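Local coordinates for WbbM protein (Klebsiella pneumoniae, PDB 6U4B), which acts as a bifunctional, trimeric glycosyltransferase in the polymerisation of O-antigen and binds magnesium in its family 8 glycosyltransferase region, at residues A388-P393 with D508-V513; Q460-M465 with K500-L505; E470-G475 with K512-R517. One frame throughout, in Å; residues are numbered along the deposited sequence.

In the fold
All three contacts lie within the family 8 glycosyltransferase region and on one side of the chain's centre, their own centres only about 9 to 12 Å apart. The segments of contacts 1 and 3 overlap at Lys512 and Val513. Ile509 and Met510 of helix 505-513 meet Arg389 and Leu390, and the turn following the helix meets Glu470 and Phe472. Contact 2 joins the chain around Thr462 and Leu463 to the loop leading into that helix. Along the chain contact 2 is nested within the loop closed by contact 1, whereas the segments of contacts 2 and 3 alternate. Helix 505-513 is the common element, and Arg389 of contact 1 lies next to the magnesium ligand Asp406.

Contact 1: residues A388-P393 with D508-V513; sequences ARLFIP and DIMNKV
The guanidinium group of Arg389, whose NE pairs with Asp506 and whose NH1 pairs with Asp406, lies against the methyl end of Met510. Met510 CE approaches Arg389 NE obliquely at 3.6 Å and also touches Arg389 CD at 3.7 Å, so the apolar thioether end borders a charged group that two carboxylates grip from outside the contact. The two side chains cross at about a right angle. Met510 runs straight out from the helix as far as SD and then bends (chi3 -70°), which brings CE against CD and NE of the arginine, while Arg389 makes its own bend at chi3 (-72°) to carry NE and NH1 toward Asp506 and Asp406.

Asp406 is one of the magnesium ligands, with Asp408 and His560, and the aspartate pair forms the DXD signature of the GT-A fold to which family 8 glycosyltransferases belong. Arg389 comes within about 6 Å of the ion, measured from its side chain, and is thus a second-shell residue; its charge probably helps to fix the orientation of Asp406.

Beside this polar corner the contact is wholly apolar. Leu390 sends both methyls toward helix 505-513: CD2 meets Met510 CG at 3.7 Å and Ile509 CG2 at 3.9 Å, while CD1 meets Ile509 CD1, also at 3.9 Å. The leucine forks over the two consecutive helix residues. Strand 477-479 adds Ile477, which touches both Arg389 and Met510, and Ile509 also touches Val496 and Leu497 of helix 489-499.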
loop_
_atom_site.group_PDB
_atom_site.type_symbol
_atom_site.label_atom_id
_atom_site.label_comp_id
_atom_site.label_asym_id
_atom_site.label_seq_id
_atom_site.Cartn_x
_atom_site.Cartn_y
_atom_site.Cartn_z
ATOM N N ALA A 388 31.006 5.638 15.628
ATOM C CA ALA A 388 29.859 5.995 16.459
ATOM C C ALA A 388 29.572 4.938 17.518
ATOM O O ALA A 388 29.198 5.272 18.650
ATOM C CB ALA A 388 28.628 6.214 15.578
ATOM N N ARG A 389 29.739 3.657 17.172
ATOM C CA ARG A 389 29.431 2.582 18.111
ATOM C C ARG A 389 30.239 2.699 19.400
ATOM O O ARG A 389 29.746 2.333 20.475
ATOM C CB ARG A 389 29.681 1.224 17.452
ATOM C CG ARG A 389 28.600 0.795 16.464
ATOM C CD ARG A 389 28.923 -0.570 15.875
ATOM N NE ARG A 389 30.031 -0.507 14.929
ATOM C CZ ARG A 389 29.979 -0.958 13.680
ATOM N NH1 ARG A 389 28.874 -1.532 13.220
ATOM N NH2 ARG A 389 31.042 -0.853 12.893
ATOM N N LEU A 390 31.473 3.203 19.317
ATOM C CA LEU A 390 32.311 3.328 20.504
ATOM C C LEU A 390 31.731 4.290 21.531
ATOM O O LEU A 390 32.048 4.175 22.719
ATOM C CB LEU A 390 33.715 3.795 20.116
ATOM C CG LEU A 390 34.483 2.945 19.108
ATOM C CD1 LEU A 390 35.877 3.518 18.897
ATOM C CD2 LEU A 390 34.557 1.500 19.571
ATOM N N PHE A 391 30.893 5.230 21.107
ATOM C CA PHE A 391 30.365 6.254 21.997
ATOM C C PHE A 391 29.015 5.886 22.593
ATOM O O PHE A 391 28.445 6.690 23.340
ATOM C CB PHE A 391 30.267 7.588 21.251
ATOM C CG PHE A 391 31.595 8.111 20.787
ATOM C CD1 PHE A 391 32.083 7.782 19.532
ATOM C CD2 PHE A 391 32.369 8.908 21.615
ATOM C CE1 PHE A 391 33.311 8.250 19.108
ATOM C CE2 PHE A 391 33.604 9.381 21.196
ATOM C CZ PHE A 391 34.075 9.051 19.940
ATOM N N ILE A 392 28.501 4.690 22.285
ATOM C CA ILE A 392 27.208 4.278 22.840
ATOM C C ILE A 392 27.217 4.221 24.362
ATOM O O ILE A 392 26.268 4.734 24.975
ATOM C CB ILE A 392 26.751 2.963 22.189
ATOM C CG1 ILE A 392 26.251 3.240 20.769
ATOM C CG2 ILE A 392 25.671 2.292 23.027
ATOM C CD1 ILE A 392 26.106 2.003 19.906
ATOM N N PRO A 393 28.219 3.651 25.037
ATOM C CA PRO A 393 28.186 3.650 26.512
ATOM C C PRO A 393 28.221 5.036 27.138
ATOM O O PRO A 393 27.844 5.175 28.308
ATOM C CB PRO A 393 29.428 2.831 26.896
ATOM C CG PRO A 393 30.304 2.873 25.696
ATOM C CD PRO A 393 29.373 2.886 24.530
ATOM N N ASP A 508 37.204 -3.955 15.290
ATOM C CA ASP A 508 38.408 -4.506 15.907
ATOM C C ASP A 508 38.596 -3.975 17.321
ATOM O O ASP A 508 38.989 -4.723 18.224
ATOM C CB ASP A 508 39.634 -4.183 15.054
ATOM C CG ASP A 508 39.763 -5.087 13.845
ATOM O OD1 ASP A 508 39.018 -6.087 13.764
ATOM O OD2 ASP A 508 40.617 -4.794 12.979
ATOM N N ILE A 509 38.331 -2.682 17.530
ATOM C CA ILE A 509 38.487 -2.088 18.853
ATOM C C ILE A 509 37.561 -2.768 19.853
ATOM O O ILE A 509 37.968 -3.102 20.973
ATOM C CB ILE A 509 38.229 -0.571 18.787
ATOM C CG1 ILE A 509 39.329 0.122 17.983
ATOM C CG2 ILE A 509 38.127 0.020 20.187
ATOM C CD1 ILE A 509 39.081 1.592 17.743
ATOM N N MET A 510 36.306 -2.997 19.458
ATOM C CA MET A 510 35.347 -3.615 20.367
ATOM C C MET A 510 35.645 -5.093 20.584
ATOM O O MET A 510 35.426 -5.606 21.687
ATOM C CB MET A 510 33.922 -3.420 19.839
ATOM C CG MET A 510 33.447 -1.972 19.893
ATOM S SD MET A 510 31.728 -1.760 19.382
ATOM C CE MET A 510 31.853 -2.086 17.623
ATOM N N ASN A 511 36.136 -5.794 19.559
ATOM C CA ASN A 511 36.528 -7.187 19.755
ATOM C C ASN A 511 37.674 -7.298 20.755
ATOM O O ASN A 511 37.715 -8.231 21.566
ATOM C CB ASN A 511 36.917 -7.815 18.419
ATOM C CG ASN A 511 35.780 -8.598 17.790
ATOM O OD1 ASN A 511 35.551 -9.756 18.135
ATOM N ND2 ASN A 511 35.063 -7.970 16.864
ATOM N N LYS A 512 38.607 -6.346 20.722
ATOM C CA LYS A 512 39.720 -6.366 21.664
ATOM C C LYS A 512 39.254 -6.028 23.074
ATOM O O LYS A 512 39.598 -6.725 24.036
ATOM C CB LYS A 512 40.811 -5.399 21.200
ATOM C CG LYS A 512 41.864 -5.074 22.257
ATOM C CD LYS A 512 43.049 -4.332 21.648
ATOM C CE LYS A 512 43.905 -3.660 22.716
ATOM N NZ LYS A 512 44.422 -4.613 23.735
ATOM N N VAL A 513 38.458 -4.966 23.218
ATOM C CA VAL A 513 38.069 -4.520 24.551
ATOM C C VAL A 513 37.033 -5.457 25.165
ATOM O O VAL A 513 37.037 -5.681 26.381
ATOM C CB VAL A 513 37.569 -3.063 24.496
ATOM C CG1 VAL A 513 37.004 -2.632 25.841
ATOM C CG2 VAL A 513 38.700 -2.137 24.084
#

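Contact 2: residues Q460-M465 with K500-L505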
loop_
_atom_site.group_PDB
_atom_site.type_symbol
_atom_site.label_atom_id
_atom_site.label_comp_id
_atom_site.label_asym_id
_atom_site.label_seq_id
_atom_site.Cartn_x
_atom_site.Cartn_y
_atom_site.Cartn_z
ATOM N N GLN A 460 45.331 -12.543 17.272
ATOM C CA GLN A 460 45.988 -12.944 18.512
ATOM C C GLN A 460 46.945 -11.874 19.026
ATOM O O GLN A 460 47.018 -11.637 20.238
ATOM C CB GLN A 460 46.734 -14.265 18.315
ATOM C CG GLN A 460 45.919 -15.492 18.682
ATOM C CD GLN A 460 46.760 -16.746 18.759
ATOM O OE1 GLN A 460 47.379 -17.154 17.777
ATOM N NE2 GLN A 460 46.793 -17.362 19.936
ATOM N N LYS A 461 47.689 -11.224 18.132
ATOM C CA LYS A 461 48.723 -10.280 18.548
ATOM C C LYS A 461 48.169 -8.869 18.729
ATOM O O LYS A 461 48.319 -8.268 19.797
ATOM C CB LYS A 461 49.872 -10.282 17.533
ATOM C CG LYS A 461 50.500 -11.648 17.309
ATOM C CD LYS A 461 51.203 -12.149 18.560
ATOM C CE LYS A 461 51.777 -13.544 18.349
ATOM N NZ LYS A 461 52.707 -13.595 17.185
ATOM N N THR A 462 47.529 -8.328 17.692
ATOM C CA THR A 462 47.061 -6.947 17.766
ATOM C C THR A 462 45.813 -6.822 18.635
ATOM O O THR A 462 45.688 -5.868 19.412
ATOM C CB THR A 462 46.795 -6.403 16.363
ATOM O OG1 THR A 462 48.009 -6.417 15.605
ATOM C CG2 THR A 462 46.266 -4.979 16.434
ATOM N N LEU A 463 44.885 -7.774 18.528
ATOM C CA LEU A 463 43.642 -7.705 19.282
ATOM C C LEU A 463 43.709 -8.443 20.614
ATOM O O LEU A 463 42.764 -8.344 21.404
ATOM C CB LEU A 463 42.479 -8.248 18.441
ATOM C CG LEU A 463 42.229 -7.554 17.098
ATOM C CD1 LEU A 463 40.814 -7.825 16.610
ATOM C CD2 LEU A 463 42.488 -6.051 17.181
ATOM N N ASN A 464 44.806 -9.157 20.882
ATOM C CA ASN A 464 45.013 -9.857 22.152
ATOM C C ASN A 464 43.850 -10.794 22.474
ATOM O O ASN A 464 43.347 -10.835 23.598
ATOM C CB ASN A 464 45.245 -8.868 23.295
ATOM C CG ASN A 464 46.420 -7.946 23.035
ATOM O OD1 ASN A 464 46.251 -6.738 22.870
ATOM N ND2 ASN A 464 47.619 -8.513 22.997
ATOM N N MET A 465 43.423 -11.555 21.472
ATOM C CA MET A 465 42.381 -12.566 21.623
ATOM C C MET A 465 43.054 -13.934 21.588
ATOM O O MET A 465 43.569 -14.348 20.544
ATOM C CB MET A 465 41.332 -12.434 20.518
ATOM C CG MET A 465 40.620 -11.091 20.491
ATOM S SD MET A 465 39.238 -11.057 19.331
ATOM C CE MET A 465 40.103 -11.167 17.778
ATOM N N LYS A 500 46.344 3.048 17.979
ATOM C CA LYS A 500 46.731 2.696 16.618
ATOM C C LYS A 500 45.479 2.581 15.761
ATOM O O LYS A 500 44.352 2.600 16.261
ATOM C CB LYS A 500 47.539 1.392 16.585
ATOM C CG LYS A 500 46.846 0.226 17.263
ATOM C CD LYS A 500 47.663 -1.056 17.168
ATOM C CE LYS A 500 48.923 -0.985 18.023
ATOM N NZ LYS A 500 49.655 -2.284 18.048
ATOM N N LYS A 501 45.697 2.477 14.454
ATOM C CA LYS A 501 44.617 2.255 13.506
ATOM C C LYS A 501 44.478 0.763 13.242
ATOM O O LYS A 501 45.473 0.053 13.070
ATOM C CB LYS A 501 44.874 3.013 12.204
ATOM C CG LYS A 501 45.085 4.492 12.422
ATOM C CD LYS A 501 44.284 5.324 11.439
ATOM C CE LYS A 501 44.052 6.719 11.995
ATOM N NZ LYS A 501 43.193 6.674 13.212
ATOM N N TYR A 502 43.236 0.292 13.219
ATOM C CA TYR A 502 42.938 -1.131 13.173
ATOM C C TYR A 502 42.323 -1.523 11.835
ATOM O O TYR A 502 41.724 -0.704 11.131
ATOM C CB TYR A 502 41.999 -1.525 14.319
ATOM C CG TYR A 502 42.596 -1.273 15.684
ATOM C CD1 TYR A 502 43.396 -2.227 16.300
ATOM C CD2 TYR A 502 42.373 -0.074 16.351
ATOM C CE1 TYR A 502 43.951 -1.997 17.542
ATOM C CE2 TYR A 502 42.921 0.163 17.595
ATOM C CZ TYR A 502 43.710 -0.801 18.186
ATOM O OH TYR A 502 44.264 -0.568 19.424
ATOM N N TRP A 503 42.474 -2.809 11.507
ATOM C CA TRP A 503 42.045 -3.321 10.210
ATOM C C TRP A 503 40.565 -3.048 9.964
ATOM O O TRP A 503 40.191 -2.461 8.942
ATOM C CB TRP A 503 42.343 -4.818 10.128
ATOM C CG TRP A 503 42.145 -5.415 8.773
ATOM C CD1 TRP A 503 42.080 -4.750 7.584
ATOM C CD2 TRP A 503 41.985 -6.806 8.464
ATOM N NE1 TRP A 503 41.889 -5.639 6.555
ATOM C CE2 TRP A 503 41.828 -6.908 7.069
ATOM C CE3 TRP A 503 41.958 -7.973 9.234
ATOM C CZ2 TRP A 503 41.648 -8.129 6.424
ATOM C CZ3 TRP A 503 41.780 -9.186 8.593
ATOM C CH2 TRP A 503 41.627 -9.255 7.202
ATOM N N PHE A 504 39.707 -3.459 10.896
ATOM C CA PHE A 504 38.273 -3.234 10.785
ATOM C C PHE A 504 37.774 -2.200 11.790
ATOM O O PHE A 504 36.651 -2.304 12.290
ATOM C CB PHE A 504 37.513 -4.550 10.929
ATOM C CG PHE A 504 37.565 -5.403 9.696
ATOM C CD1 PHE A 504 36.692 -5.176 8.644
ATOM C CD2 PHE A 504 38.498 -6.416 9.578
ATOM C CE1 PHE A 504 36.742 -5.956 7.500
ATOM C CE2 PHE A 504 38.554 -7.199 8.440
ATOM C CZ PHE A 504 37.675 -6.968 7.400
ATOM N N LEU A 505 38.610 -1.213 12.098
ATOM C CA LEU A 505 38.204 0.030 12.773
ATOM C C LEU A 505 37.535 -0.317 14.102
ATOM O O LEU A 505 38.098 -1.110 14.875
ATOM C CB LEU A 505 37.356 0.839 11.797
ATOM C CG LEU A 505 37.885 0.979 10.368
ATOM C CD1 LEU A 505 36.880 1.718 9.498
ATOM C CD2 LEU A 505 39.236 1.680 10.343
#
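Thr462 meets the ring of Tyr502 with its methyl. Thr462 CG2 comes to the ring edge, near its plane, 3.9 Å from Tyr502 CE1, and the same methyl lies 4.2 Å from Lys500 CD. With chi1 at -61°, OG1 stands beside the backbone N, and CG2, opposite the N, faces the ring. The hydroxyl is hydrogen-bonded to OD1 of Asp450, a residue outside both segments, and this same carboxylate oxygen pairs with the ammonium group of Lys500, so one acid serves both sides of the contact.

Next in the chain, Leu463 approaches the ring obliquely, its CD2 4.0 Å from Tyr502 CD1, and the two side chains run past each other in opposite directions. The facing segment is the connection between helices 489-499 and 505-513 of the glycosyltransferase domain, which ends in a type I turn from Tyr502 to Leu505 with a weak closing bond. Its tyrosine is anchored at the far end by a hydrogen bond from OH to the carbonyl of Val496.

Asn464, with positive phi (54°), takes the chain out of helical geometry, and its OD1 accepts a hydrogen bond from the side chain of Lys512 on helix 505-513.

Contact 3: residues E470-G475 with K512-R517; sequences EYFQAG and KVFYSR
Glu470 and Phe472 face the turn that follows helix 505-513, each meeting one aromatic ring. Glu470 OE1 lies 3.3 Å from Tyr515 CE1, approaching the ring obliquely; the carboxylate and ring planes are 36° apart and the two side chains cross at about a right angle. This is packing without a direct hydrogen bond. The polar link is made by a water that donates to Glu470 OE1 at 2.7 Å and accepts from Ser516 N at 2.8 Å, so the carboxylate oxygen both touches the tyrosine and reaches the turn backbone through solvent. The apolar half is formed by Phe472, whose CZ comes to the edge of the Phe514 ring, near its plane, 3.9 Å from Phe514 CD2. Phe472 holds its ring between its own backbone N and carbonyl carbon (chi1 67°), which turns it toward Phe514, just past the helix.

These residues join two parts of the central sheet of the GT-A fold. The short, weakly bonded strand 472-473 runs antiparallel to strand 428-432, which also pairs in parallel with strand 518-521, beginning directly after the turn. The chain passes from helix 505-513 to strand 518-521 through a type II turn, closed by Arg517 N to Phe514 O at 2.9 Å, with Ser516 at positive phi (64°).

Farther out, the phenol OH of Tyr515 is held by Asn466 OD1 and Asn467 N, which fixes the ring beside Glu470, while Asn511 OD1 accepts from Phe472 N and secures the strand to the helix. At the corner beyond the strand, Gly475 N donates to Gln473 OE1 at 2.7 Å from above the amide plane, and the Gly475 backbone also bonds that of Asp406, a magnesium ligand.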
loop_
_atom_site.group_PDB
_atom_site.type_symbol
_atom_site.label_atom_id
_atom_site.label_comp_id
_atom_site.label_asym_id
_atom_site.label_seq_id
_atom_site.Cartn_x
_atom_site.Cartn_y
_atom_site.Cartn_z
ATOM N N GLU A 470 36.432 -16.414 18.556
ATOM C CA GLU A 470 35.375 -15.690 19.250
ATOM C C GLU A 470 35.146 -14.293 18.684
ATOM O O GLU A 470 34.443 -13.489 19.304
ATOM C CB GLU A 470 35.686 -15.613 20.747
ATOM C CG GLU A 470 35.552 -16.953 21.462
ATOM C CD GLU A 470 36.013 -16.895 22.903
ATOM O OE1 GLU A 470 36.423 -15.804 23.350
ATOM O OE2 GLU A 470 35.971 -17.940 23.589
ATOM N N TYR A 471 35.718 -13.996 17.521
ATOM C CA TYR A 471 35.528 -12.701 16.884
ATOM C C TYR A 471 34.066 -12.527 16.482
ATOM O O TYR A 471 33.502 -13.372 15.780
ATOM C CB TYR A 471 36.436 -12.595 15.662
ATOM C CG TYR A 471 36.541 -11.215 15.059
ATOM C CD1 TYR A 471 35.603 -10.761 14.138
ATOM C CD2 TYR A 471 37.591 -10.370 15.397
ATOM C CE1 TYR A 471 35.704 -9.504 13.577
ATOM C CE2 TYR A 471 37.701 -9.112 14.845
ATOM C CZ TYR A 471 36.758 -8.682 13.936
ATOM O OH TYR A 471 36.869 -7.427 13.385
ATOM N N PHE A 472 33.450 -11.435 16.928
ATOM C CA PHE A 472 32.034 -11.192 16.699
ATOM C C PHE A 472 31.831 -10.063 15.695
ATOM O O PHE A 472 32.664 -9.159 15.571
ATOM C CB PHE A 472 31.305 -10.853 18.008
ATOM C CG PHE A 472 31.722 -9.541 18.623
ATOM C CD1 PHE A 472 31.131 -8.349 18.226
ATOM C CD2 PHE A 472 32.689 -9.502 19.615
ATOM C CE1 PHE A 472 31.509 -7.146 18.790
ATOM C CE2 PHE A 472 33.068 -8.302 20.185
ATOM C CZ PHE A 472 32.479 -7.124 19.772
ATOM N N GLN A 473 30.701 -10.117 14.996
ATOM C CA GLN A 473 30.347 -9.114 14.003
ATOM C C GLN A 473 29.608 -7.957 14.668
ATOM O O GLN A 473 28.771 -8.166 15.551
ATOM C CB GLN A 473 29.488 -9.740 12.904
ATOM C CG GLN A 473 29.794 -9.229 11.510
ATOM C CD GLN A 473 29.109 -7.915 11.206
ATOM O OE1 GLN A 473 27.935 -7.726 11.527
ATOM N NE2 GLN A 473 29.839 -6.996 10.585
ATOM N N ALA A 474 29.923 -6.735 14.240
ATOM C CA ALA A 474 29.423 -5.526 14.885
ATOM C C ALA A 474 28.138 -4.991 14.262
ATOM O O ALA A 474 27.699 -3.896 14.630
ATOM C CB ALA A 474 30.496 -4.432 14.858
ATOM N N GLY A 475 27.527 -5.732 13.335
ATOM C CA GLY A 475 26.317 -5.262 12.681
ATOM C C GLY A 475 25.090 -5.266 13.568
ATOM O O GLY A 475 24.099 -4.608 13.238
ATOM N N LYS A 512 38.607 -6.346 20.722
ATOM C CA LYS A 512 39.720 -6.366 21.664
ATOM C C LYS A 512 39.254 -6.028 23.074
ATOM O O LYS A 512 39.598 -6.725 24.036
ATOM C CB LYS A 512 40.811 -5.399 21.200
ATOM C CG LYS A 512 41.864 -5.074 22.257
ATOM C CD LYS A 512 43.049 -4.332 21.648
ATOM C CE LYS A 512 43.905 -3.660 22.716
ATOM N NZ LYS A 512 44.422 -4.613 23.735
ATOM N N VAL A 513 38.458 -4.966 23.218
ATOM C CA VAL A 513 38.069 -4.520 24.551
ATOM C C VAL A 513 37.033 -5.457 25.165
ATOM O O VAL A 513 37.037 -5.681 26.381
ATOM C CB VAL A 513 37.569 -3.063 24.496
ATOM C CG1 VAL A 513 37.004 -2.632 25.841
ATOM C CG2 VAL A 513 38.700 -2.137 24.084
ATOM N N PHE A 514 36.152 -6.038 24.354
ATOM C CA PHE A 514 35.092 -6.893 24.874
ATOM C C PHE A 514 35.470 -8.372 24.892
ATOM O O PHE A 514 34.611 -9.208 25.187
ATOM C CB PHE A 514 33.801 -6.711 24.062
ATOM C CG PHE A 514 33.331 -5.279 23.959
ATOM C CD1 PHE A 514 33.703 -4.334 24.904
ATOM C CD2 PHE A 514 32.509 -4.881 22.914
ATOM C CE1 PHE A 514 33.272 -3.023 24.805
ATOM C CE2 PHE A 514 32.072 -3.572 22.812
ATOM C CZ PHE A 514 32.455 -2.641 23.759
ATOM N N TYR A 515 36.725 -8.712 24.597
ATOM C CA TYR A 515 37.114 -10.115 24.491
ATOM C C TYR A 515 36.831 -10.864 25.788
ATOM O O TYR A 515 37.120 -10.371 26.883
ATOM C CB TYR A 515 38.596 -10.243 24.136
ATOM C CG TYR A 515 39.019 -11.684 23.945
ATOM C CD1 TYR A 515 38.509 -12.435 22.893
ATOM C CD2 TYR A 515 39.906 -12.297 24.821
ATOM C CE1 TYR A 515 38.877 -13.754 22.712
ATOM C CE2 TYR A 515 40.281 -13.620 24.646
ATOM C CZ TYR A 515 39.762 -14.340 23.588
ATOM O OH TYR A 515 40.120 -15.650 23.396
ATOM N N SER A 516 36.266 -12.065 25.652
ATOM C CA SER A 516 35.837 -12.935 26.745
ATOM C C SER A 516 34.717 -12.325 27.581
ATOM O O SER A 516 34.412 -12.835 28.666
ATOM C CB SER A 516 37.010 -13.338 27.652
ATOM O OG SER A 516 37.461 -12.241 28.425
ATOM N N ARG A 517 34.093 -11.252 27.106
ATOM C CA ARG A 517 32.943 -10.634 27.755
ATOM C C ARG A 517 31.781 -10.531 26.775
ATOM O O ARG A 517 31.035 -9.549 26.764
ATOM C CB ARG A 517 33.295 -9.254 28.310
ATOM C CG ARG A 517 34.595 -9.192 29.112
ATOM C CD ARG A 517 34.468 -9.848 30.483
ATOM N NE ARG A 517 33.390 -9.267 31.282
ATOM C CZ ARG A 517 33.470 -8.106 31.926
ATOM N NH1 ARG A 517 34.579 -7.380 31.865
ATOM N NH2 ARG A 517 32.435 -7.666 32.630
HETATM O O HOH W 1 34.860 -13.582 23.757
#